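Side-chain contacts in F-BAR domain only protein 1 (Danio rerio, PDB 5JP2), which may act early in clathrin-mediated endocytosis and may regulate Bmp signalling through uptake of Bmp receptors, and whose mu homology domain binds an Eps15 peptide: residues Ile58-Pro63 with His112-Ala117; Leu68-Val73 with Val128-Tyr133. One frame throughout, in Å; residues are numbered along the deposited sequence.

Contact 1: residues Ile58-Pro63 with His112-Ala117; sequences IFTANP and HLQREA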
ATOM      1  N   ILE B  58       8.711 -22.150 -22.631  1.00 64.13           N
ATOM      2  CA  ILE B  58       7.580 -22.088 -23.544  1.00 72.52           C
ATOM      3  C   ILE B  58       7.732 -20.901 -24.477  1.00 65.57           C
ATOM      4  O   ILE B  58       7.555 -21.019 -25.691  1.00 80.16           O
ATOM      5  CB  ILE B  58       6.259 -22.009 -22.764  1.00 58.95           C
ATOM      6  CG1 ILE B  58       6.072 -23.244 -21.895  1.00 66.74           C
ATOM      7  CG2 ILE B  58       5.107 -21.859 -23.716  1.00 49.46           C
ATOM      8  CD1 ILE B  58       5.815 -24.493 -22.688  1.00 82.44           C
ATOM      9  N   PHE B  59       8.078 -19.737 -23.921  1.00 71.14           N
ATOM     10  CA  PHE B  59       8.099 -18.515 -24.717  1.00 66.76           C
ATOM     11  C   PHE B  59       9.259 -18.495 -25.697  1.00 61.92           C
ATOM     12  O   PHE B  59       9.080 -18.139 -26.865  1.00 62.87           O
ATOM     13  CB  PHE B  59       8.165 -17.293 -23.804  1.00 63.44           C
ATOM     14  CG  PHE B  59       6.850 -16.917 -23.178  1.00 45.07           C
ATOM     15  CD1 PHE B  59       5.660 -17.376 -23.690  1.00 49.68           C
ATOM     16  CD2 PHE B  59       6.808 -16.061 -22.099  1.00 49.81           C
ATOM     17  CE1 PHE B  59       4.460 -17.011 -23.116  1.00 45.90           C
ATOM     18  CE2 PHE B  59       5.604 -15.693 -21.532  1.00 36.09           C
ATOM     19  CZ  PHE B  59       4.438 -16.169 -22.037  1.00 37.90           C
ATOM     20  N   THR B  60      10.458 -18.862 -25.243  1.00 67.98           N
ATOM     21  CA  THR B  60      11.605 -18.897 -26.143  1.00 69.00           C
ATOM     22  C   THR B  60      11.355 -19.836 -27.309  1.00 68.66           C
ATOM     23  O   THR B  60      11.701 -19.523 -28.449  1.00 83.00           O
ATOM     24  CB  THR B  60      12.858 -19.306 -25.387  1.00 76.52           C
ATOM     25  OG1 THR B  60      12.772 -20.697 -25.053  1.00103.94           O
ATOM     26  CG2 THR B  60      12.976 -18.499 -24.125  1.00 85.63           C
ATOM     27  N   ALA B  61      10.757 -20.987 -27.038  1.00 64.73           N
ATOM     28  CA  ALA B  61      10.510 -21.988 -28.057  1.00 74.95           C
ATOM     29  C   ALA B  61       9.411 -21.580 -29.023  1.00 71.34           C
ATOM     30  O   ALA B  61       9.421 -22.028 -30.171  1.00 76.80           O
ATOM     31  CB  ALA B  61      10.151 -23.316 -27.399  1.00 81.91           C
ATOM     32  N   ASN B  62       8.447 -20.780 -28.584  1.00 74.44           N
ATOM     33  CA  ASN B  62       7.343 -20.357 -29.437  1.00 71.14           C
ATOM     34  C   ASN B  62       7.294 -18.836 -29.471  1.00 79.21           C
ATOM     35  O   ASN B  62       6.725 -18.202 -28.575  1.00 82.19           O
ATOM     36  CB  ASN B  62       6.023 -20.942 -28.946  1.00 66.80           C
ATOM     37  CG  ASN B  62       4.881 -20.678 -29.900  1.00 87.15           C
ATOM     38  OD1 ASN B  62       5.057 -20.025 -30.930  1.00 76.65           O
ATOM     39  ND2 ASN B  62       3.695 -21.164 -29.552  1.00 82.03           N
ATOM     40  N   PRO B  63       7.884 -18.213 -30.490  1.00100.45           N
ATOM     41  CA  PRO B  63       7.726 -16.758 -30.637  1.00 96.04           C
ATOM     42  C   PRO B  63       6.297 -16.346 -30.939  1.00 80.36           C
ATOM     43  O   PRO B  63       5.959 -15.168 -30.781  1.00 71.66           O
ATOM     44  CB  PRO B  63       8.682 -16.412 -31.785  1.00 87.99           C
ATOM     45  CG  PRO B  63       9.653 -17.554 -31.836  1.00 89.68           C
ATOM     46  CD  PRO B  63       8.875 -18.760 -31.431  1.00 91.91           C
ATOM     47  N   HIS B 112      12.679 -10.261 -22.088  1.00 33.81           N
ATOM     48  CA  HIS B 112      12.831  -9.747 -20.733  1.00 33.29           C
ATOM     49  C   HIS B 112      12.970 -10.875 -19.728  1.00 38.24           C
ATOM     50  O   HIS B 112      13.802 -10.807 -18.821  1.00 41.55           O
ATOM     51  CB  HIS B 112      11.653  -8.846 -20.382  1.00 38.79           C
ATOM     52  CG  HIS B 112      11.708  -8.311 -18.994  1.00 38.81           C
ATOM     53  ND1 HIS B 112      12.313  -7.118 -18.684  1.00 41.00           N
ATOM     54  CD2 HIS B 112      11.266  -8.823 -17.825  1.00 49.24           C
ATOM     55  CE1 HIS B 112      12.230  -6.910 -17.386  1.00 30.73           C
ATOM     56  NE2 HIS B 112      11.601  -7.929 -16.841  1.00 41.49           N
ATOM     57  N   LEU B 113      12.155 -11.916 -19.861  1.00 38.45           N
ATOM     58  CA  LEU B 113      12.272 -13.035 -18.940  1.00 37.30           C
ATOM     59  C   LEU B 113      13.550 -13.820 -19.185  1.00 36.29           C
ATOM     60  O   LEU B 113      14.168 -14.292 -18.231  1.00 45.10           O
ATOM     61  CB  LEU B 113      11.043 -13.932 -19.043  1.00 29.99           C
ATOM     62  CG  LEU B 113       9.728 -13.235 -18.725  1.00 31.00           C
ATOM     63  CD1 LEU B 113       8.557 -14.102 -19.119  1.00 32.46           C
ATOM     64  CD2 LEU B 113       9.648 -12.839 -17.270  1.00 26.49           C
ATOM     65  N   GLN B 114      13.960 -13.970 -20.450  1.00 56.03           N
ATOM     66  CA  GLN B 114      15.221 -14.645 -20.745  1.00 45.49           C
ATOM     67  C   GLN B 114      16.365 -13.976 -20.015  1.00 46.14           C
ATOM     68  O   GLN B 114      17.237 -14.651 -19.468  1.00 48.16           O
ATOM     69  CB  GLN B 114      15.505 -14.639 -22.245  1.00 62.30           C
ATOM     70  CG  GLN B 114      14.682 -15.587 -23.073  1.00 66.03           C
ATOM     71  CD  GLN B 114      15.036 -15.507 -24.548  1.00 66.84           C
ATOM     72  OE1 GLN B 114      14.214 -15.787 -25.416  1.00 58.71           O
ATOM     73  NE2 GLN B 114      16.276 -15.124 -24.835  1.00 84.54           N
ATOM     74  N   ARG B 115      16.373 -12.648 -19.990  1.00 52.23           N
ATOM     75  CA  ARG B 115      17.426 -11.945 -19.277  1.00 57.98           C
ATOM     76  C   ARG B 115      17.300 -12.197 -17.788  1.00 53.78           C
ATOM     77  O   ARG B 115      18.286 -12.509 -17.115  1.00 66.78           O
ATOM     78  CB  ARG B 115      17.369 -10.450 -19.574  1.00 47.45           C
ATOM     79  CG  ARG B 115      18.436  -9.656 -18.853  1.00 69.13           C
ATOM     80  CD  ARG B 115      18.422  -8.189 -19.264  1.00 90.28           C
ATOM     81  NE  ARG B 115      19.304  -7.360 -18.442  1.00 92.20           N
ATOM     82  CZ  ARG B 115      18.923  -6.724 -17.336  1.00 93.84           C
ATOM     83  NH1 ARG B 115      19.791  -5.994 -16.652  1.00 89.77           N
ATOM     84  NH2 ARG B 115      17.676  -6.829 -16.906  1.00 82.59           N
ATOM     85  N   GLU B 116      16.081 -12.104 -17.265  1.00 53.15           N
ATOM     86  CA  GLU B 116      15.874 -12.337 -15.844  1.00 49.49           C
ATOM     87  C   GLU B 116      16.344 -13.726 -15.454  1.00 53.15           C
ATOM     88  O   GLU B 116      17.035 -13.902 -14.449  1.00 61.36           O
ATOM     89  CB  GLU B 116      14.403 -12.143 -15.503  1.00 56.14           C
ATOM     90  CG  GLU B 116      13.937 -10.708 -15.592  1.00 59.32           C
ATOM     91  CD  GLU B 116      14.547  -9.823 -14.529  1.00 50.87           C
ATOM     92  OE1 GLU B 116      15.100 -10.357 -13.552  1.00 71.39           O
ATOM     93  OE2 GLU B 116      14.463  -8.587 -14.661  1.00 68.09           O
ATOM     94  N   ALA B 117      15.996 -14.726 -16.256  1.00 53.16           N
ATOM     95  CA  ALA B 117      16.466 -16.077 -15.985  1.00 51.43           C
ATOM     96  C   ALA B 117      17.984 -16.138 -16.058  1.00 69.41           C
ATOM     97  O   ALA B 117      18.638 -16.659 -15.150  1.00 83.34           O
ATOM     98  CB  ALA B 117      15.836 -17.056 -16.969  1.00 40.93           C
TER

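Contact 2: residues Leu68-Val73 with Val128-Tyr133; sequences LSFRLV and VALLKY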
ATOM      1  N   LEU B  68      -0.786 -12.460 -23.801  1.00 37.43           N
ATOM      2  CA  LEU B  68      -1.215 -12.240 -22.434  1.00 25.53           C
ATOM      3  C   LEU B  68      -1.825 -10.848 -22.329  1.00 31.66           C
ATOM      4  O   LEU B  68      -1.172  -9.856 -22.644  1.00 40.53           O
ATOM      5  CB  LEU B  68      -0.026 -12.401 -21.495  1.00 25.15           C
ATOM      6  CG  LEU B  68      -0.252 -12.081 -20.029  1.00 25.78           C
ATOM      7  CD1 LEU B  68      -1.401 -12.868 -19.494  1.00 27.19           C
ATOM      8  CD2 LEU B  68       0.990 -12.391 -19.274  1.00 28.18           C
ATOM      9  N   SER B  69      -3.077 -10.776 -21.903  1.00 40.93           N
ATOM     10  CA  SER B  69      -3.834  -9.541 -21.879  1.00 32.27           C
ATOM     11  C   SER B  69      -4.499  -9.373 -20.522  1.00 34.20           C
ATOM     12  O   SER B  69      -4.944 -10.352 -19.935  1.00 43.18           O
ATOM     13  CB  SER B  69      -4.887  -9.540 -22.965  1.00 39.55           C
ATOM     14  OG  SER B  69      -5.675  -8.368 -22.878  1.00 67.21           O
ATOM     15  N   PHE B  70      -4.551  -8.144 -20.010  1.00 44.00           N
ATOM     16  CA  PHE B  70      -5.191  -7.918 -18.720  1.00 37.02           C
ATOM     17  C   PHE B  70      -5.953  -6.600 -18.700  1.00 34.52           C
ATOM     18  O   PHE B  70      -5.846  -5.774 -19.600  1.00 40.93           O
ATOM     19  CB  PHE B  70      -4.188  -7.979 -17.574  1.00 36.16           C
ATOM     20  CG  PHE B  70      -3.184  -6.869 -17.557  1.00 37.21           C
ATOM     21  CD1 PHE B  70      -3.465  -5.674 -16.919  1.00 44.77           C
ATOM     22  CD2 PHE B  70      -1.938  -7.042 -18.112  1.00 34.17           C
ATOM     23  CE1 PHE B  70      -2.546  -4.667 -16.870  1.00 26.69           C
ATOM     24  CE2 PHE B  70      -1.014  -6.034 -18.063  1.00 35.50           C
ATOM     25  CZ  PHE B  70      -1.321  -4.841 -17.435  1.00 31.13           C
ATOM     26  N   ARG B  71      -6.745  -6.430 -17.649  1.00 36.38           N
ATOM     27  CA  ARG B  71      -7.655  -5.306 -17.490  1.00 37.80           C
ATOM     28  C   ARG B  71      -7.503  -4.703 -16.098  1.00 44.01           C
ATOM     29  O   ARG B  71      -7.432  -5.435 -15.109  1.00 39.45           O
ATOM     30  CB  ARG B  71      -9.083  -5.790 -17.678  1.00 40.23           C
ATOM     31  CG  ARG B  71     -10.115  -4.731 -17.832  1.00 52.92           C
ATOM     32  CD  ARG B  71     -11.515  -5.316 -17.695  1.00 58.59           C
ATOM     33  NE  ARG B  71     -11.793  -6.335 -18.698  1.00 68.18           N
ATOM     34  CZ  ARG B  71     -12.141  -6.082 -19.952  1.00 83.35           C
ATOM     35  NH1 ARG B  71     -12.244  -4.832 -20.388  1.00 81.83           N
ATOM     36  NH2 ARG B  71     -12.373  -7.089 -20.776  1.00 61.78           N
ATOM     37  N   LEU B  72      -7.479  -3.375 -16.010  1.00 45.46           N
ATOM     38  CA  LEU B  72      -7.629  -2.702 -14.721  1.00 37.02           C
ATOM     39  C   LEU B  72      -9.077  -2.298 -14.503  1.00 37.06           C
ATOM     40  O   LEU B  72      -9.718  -1.750 -15.395  1.00 52.70           O
ATOM     41  CB  LEU B  72      -6.744  -1.468 -14.637  1.00 37.84           C
ATOM     42  CG  LEU B  72      -5.281  -1.609 -15.015  1.00 39.07           C
ATOM     43  CD1 LEU B  72      -4.660  -0.240 -14.993  1.00 41.18           C
ATOM     44  CD2 LEU B  72      -4.576  -2.529 -14.051  1.00 31.07           C
ATOM     45  N   VAL B  73      -9.579  -2.528 -13.293  1.00 41.44           N
ATOM     46  CA  VAL B  73     -10.978  -2.283 -12.984  1.00 53.28           C
ATOM     47  C   VAL B  73     -11.088  -1.456 -11.719  1.00 60.20           C
ATOM     48  O   VAL B  73     -10.172  -1.420 -10.897  1.00 57.76           O
ATOM     49  CB  VAL B  73     -11.774  -3.590 -12.826  1.00 62.29           C
ATOM     50  CG1 VAL B  73     -11.759  -4.380 -14.110  1.00 55.16           C
ATOM     51  CG2 VAL B  73     -11.185  -4.407 -11.719  1.00 52.47           C
ATOM     52  N   VAL B 128       7.841  -8.767 -12.929  1.00 37.07           N
ATOM     53  CA  VAL B 128       7.829  -7.730 -13.951  1.00 25.30           C
ATOM     54  C   VAL B 128       6.950  -6.574 -13.493  1.00 31.72           C
ATOM     55  O   VAL B 128       5.809  -6.783 -13.080  1.00 38.55           O
ATOM     56  CB  VAL B 128       7.318  -8.287 -15.285  1.00 30.56           C
ATOM     57  CG1 VAL B 128       7.250  -7.207 -16.294  1.00 36.39           C
ATOM     58  CG2 VAL B 128       8.224  -9.398 -15.746  1.00 36.11           C
ATOM     59  N   ALA B 129       7.446  -5.354 -13.659  1.00 36.97           N
ATOM     60  CA  ALA B 129       6.761  -4.153 -13.198  1.00 35.88           C
ATOM     61  C   ALA B 129       5.871  -3.630 -14.311  1.00 29.76           C
ATOM     62  O   ALA B 129       6.356  -3.247 -15.371  1.00 52.97           O
ATOM     63  CB  ALA B 129       7.772  -3.100 -12.757  1.00 43.72           C
ATOM     64  N   LEU B 130       4.565  -3.676 -14.098  1.00 36.79           N
ATOM     65  CA  LEU B 130       3.624  -3.227 -15.111  1.00 26.84           C
ATOM     66  C   LEU B 130       3.265  -1.745 -15.022  1.00 33.63           C
ATOM     67  O   LEU B 130       3.093  -1.095 -16.056  1.00 45.31           O
ATOM     68  CB  LEU B 130       2.360  -4.073 -15.043  1.00 30.13           C
ATOM     69  CG  LEU B 130       2.592  -5.567 -15.262  1.00 35.67           C
ATOM     70  CD1 LEU B 130       1.284  -6.315 -15.373  1.00 37.60           C
ATOM     71  CD2 LEU B 130       3.412  -5.782 -16.503  1.00 41.14           C
ATOM     72  N   LEU B 131       3.046  -1.208 -13.822  1.00 38.14           N
ATOM     73  CA  LEU B 131       2.390   0.087 -13.721  1.00 31.68           C
ATOM     74  C   LEU B 131       2.738   0.797 -12.423  1.00 38.08           C
ATOM     75  O   LEU B 131       2.909   0.162 -11.385  1.00 32.47           O
ATOM     76  CB  LEU B 131       0.887  -0.096 -13.822  1.00 40.03           C
ATOM     77  CG  LEU B 131      -0.013   1.115 -13.836  1.00 46.14           C
ATOM     78  CD1 LEU B 131      -0.195   1.590 -15.241  1.00 56.57           C
ATOM     79  CD2 LEU B 131      -1.330   0.702 -13.247  1.00 49.71           C
ATOM     80  N   LYS B 132       2.824   2.128 -12.497  1.00 34.34           N
ATOM     81  CA  LYS B 132       2.831   3.012 -11.341  1.00 32.83           C
ATOM     82  C   LYS B 132       1.608   3.910 -11.431  1.00 31.97           C
ATOM     83  O   LYS B 132       1.147   4.228 -12.523  1.00 32.73           O
ATOM     84  CB  LYS B 132       4.084   3.873 -11.280  1.00 39.53           C
ATOM     85  CG  LYS B 132       5.360   3.117 -11.446  1.00 46.20           C
ATOM     86  CD  LYS B 132       5.547   2.058 -10.404  1.00 53.34           C
ATOM     87  CE  LYS B 132       6.991   1.598 -10.388  1.00 66.45           C
ATOM     88  NZ  LYS B 132       7.219   0.494  -9.428  1.00 94.06           N
ATOM     89  N   TYR B 133       1.064   4.312 -10.290  1.00 28.81           N
ATOM     90  CA  TYR B 133      -0.136   5.131 -10.322  1.00 24.49           C
ATOM     91  C   TYR B 133      -0.272   5.909  -9.022  1.00 27.02           C
ATOM     92  O   TYR B 133       0.399   5.632  -8.033  1.00 30.10           O
ATOM     93  CB  TYR B 133      -1.390   4.292 -10.611  1.00 28.72           C
ATOM     94  CG  TYR B 133      -1.694   3.199  -9.629  1.00 32.07           C
ATOM     95  CD1 TYR B 133      -1.088   1.966  -9.732  1.00 30.55           C
ATOM     96  CD2 TYR B 133      -2.585   3.400  -8.597  1.00 27.88           C
ATOM     97  CE1 TYR B 133      -1.362   0.962  -8.837  1.00 28.34           C
ATOM     98  CE2 TYR B 133      -2.858   2.407  -7.694  1.00 22.94           C
ATOM     99  CZ  TYR B 133      -2.249   1.184  -7.825  1.00 26.14           C
ATOM    100  OH  TYR B 133      -2.518   0.188  -6.927  1.00 33.54           O
TER

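Contact 1: residues Ile58-Pro63 with His112-Ala117
The amide oxygen of Q114 rests on the methyl of T60, with OE1 to CG2 at 3.2 Å; because CG2 is a carbon, this is polar-on-apolar contact and not a hydrogen bond. CG of Q114 touches the same methyl at 3.5 Å from CG2, and the chain extended beyond CG lets methylene and amide carbon lie across it obliquely. At chi1 71° CG2 of T60 stands anti to the carbonyl carbon, which turns the methyl to Q114, while OG1 makes a weak hydrogen bond to R57 O. An alanine in place of Q114 would lose CG, CD and OE1, and would probably leave the T60 methyl without its partner on the facing helix. Both residues sit on helices of the mu homology domain, 55-61 and 106-119; within 58-63 and 112-117, T60 CA and Q114 CA lie 7.8 Å apart. Deeper in the gap, L113 CD1 reaches the F59 ring at its edge, in the ring plane, 4.0 Å from F59 CD2 and 4.1 Å from F59 CE2. F59 also packs on M106, L109 and T110 of the second helix, while L113 leans on Y126 of strand 125-137.

Contact 2: residues Leu68-Val73 with Val128-Tyr133
F70 leaves strand 69-73 in the direction of strand 125-137, and its contact with L130 is made almost wholly by the far end of the ring. CB and CG lie beyond 4.5 Å of L130, but chi1 of 67° carries the ring out toward it. CD2 of F70 is 4.3 Å from L130 CD1. Further out, CE2 of F70 comes to 3.5 Å from L130 CD1, and the tip atom CZ of F70 stands 3.6 Å from the same CD1, so a single methyl is set against the outer C-C bond of the ring at an oblique approach. The ring also meets F102 of the adjacent strand, with planes at about 25°, and packs on V259 and L261. L130 in turn touches M49 and F104. Two residues on from F70, and one on from L130, L72 and L131 reach toward each other tip to tip, CD1 of L72 lying 3.9 Å from CD2 of L131; L72 also packs on L47. That successive residues L130 and L131 both point at strand 69-73 is explained by a classic beta bulge: both lie opposite L47 of the neighbouring strand 39-52, and L130 has a helix-like psi of -42°. The backbones stay well apart, F70 CA to L130 CA being 10.6 Å and L72 CA to L131 CA 10.4 Å, the spacing of stacked sheets rather than neighbouring strands. Here the sheet holding 69-73 and 99-104 packs face to face on the long sheet holding 39-52 and 125-137, as in a beta sandwich.

Overall arrangement
From the N terminus, the chain supplies 58-63 on helix 55-61 and then 68-73 on the strand that follows. It runs on through strands 80-83, 88-90 and 99-104 before helix 106-119 brings 112-117 back to close contact 1 over 48 intervening residues. Strand 125-137 then closes contact 2 over 54. The segments alternate, so the two closures cross instead of nesting. Contact 1 joins two helices near one end of the elongated chain and contact 2 joins two sheets; their centres lie about 32 and 17 Å from the chain's centre. These centres are 19 Å apart, yet V128 CG2 meets H112 CD2 at 3.7 Å, connecting helix 106-119 to strand 125-137 of the long sheet.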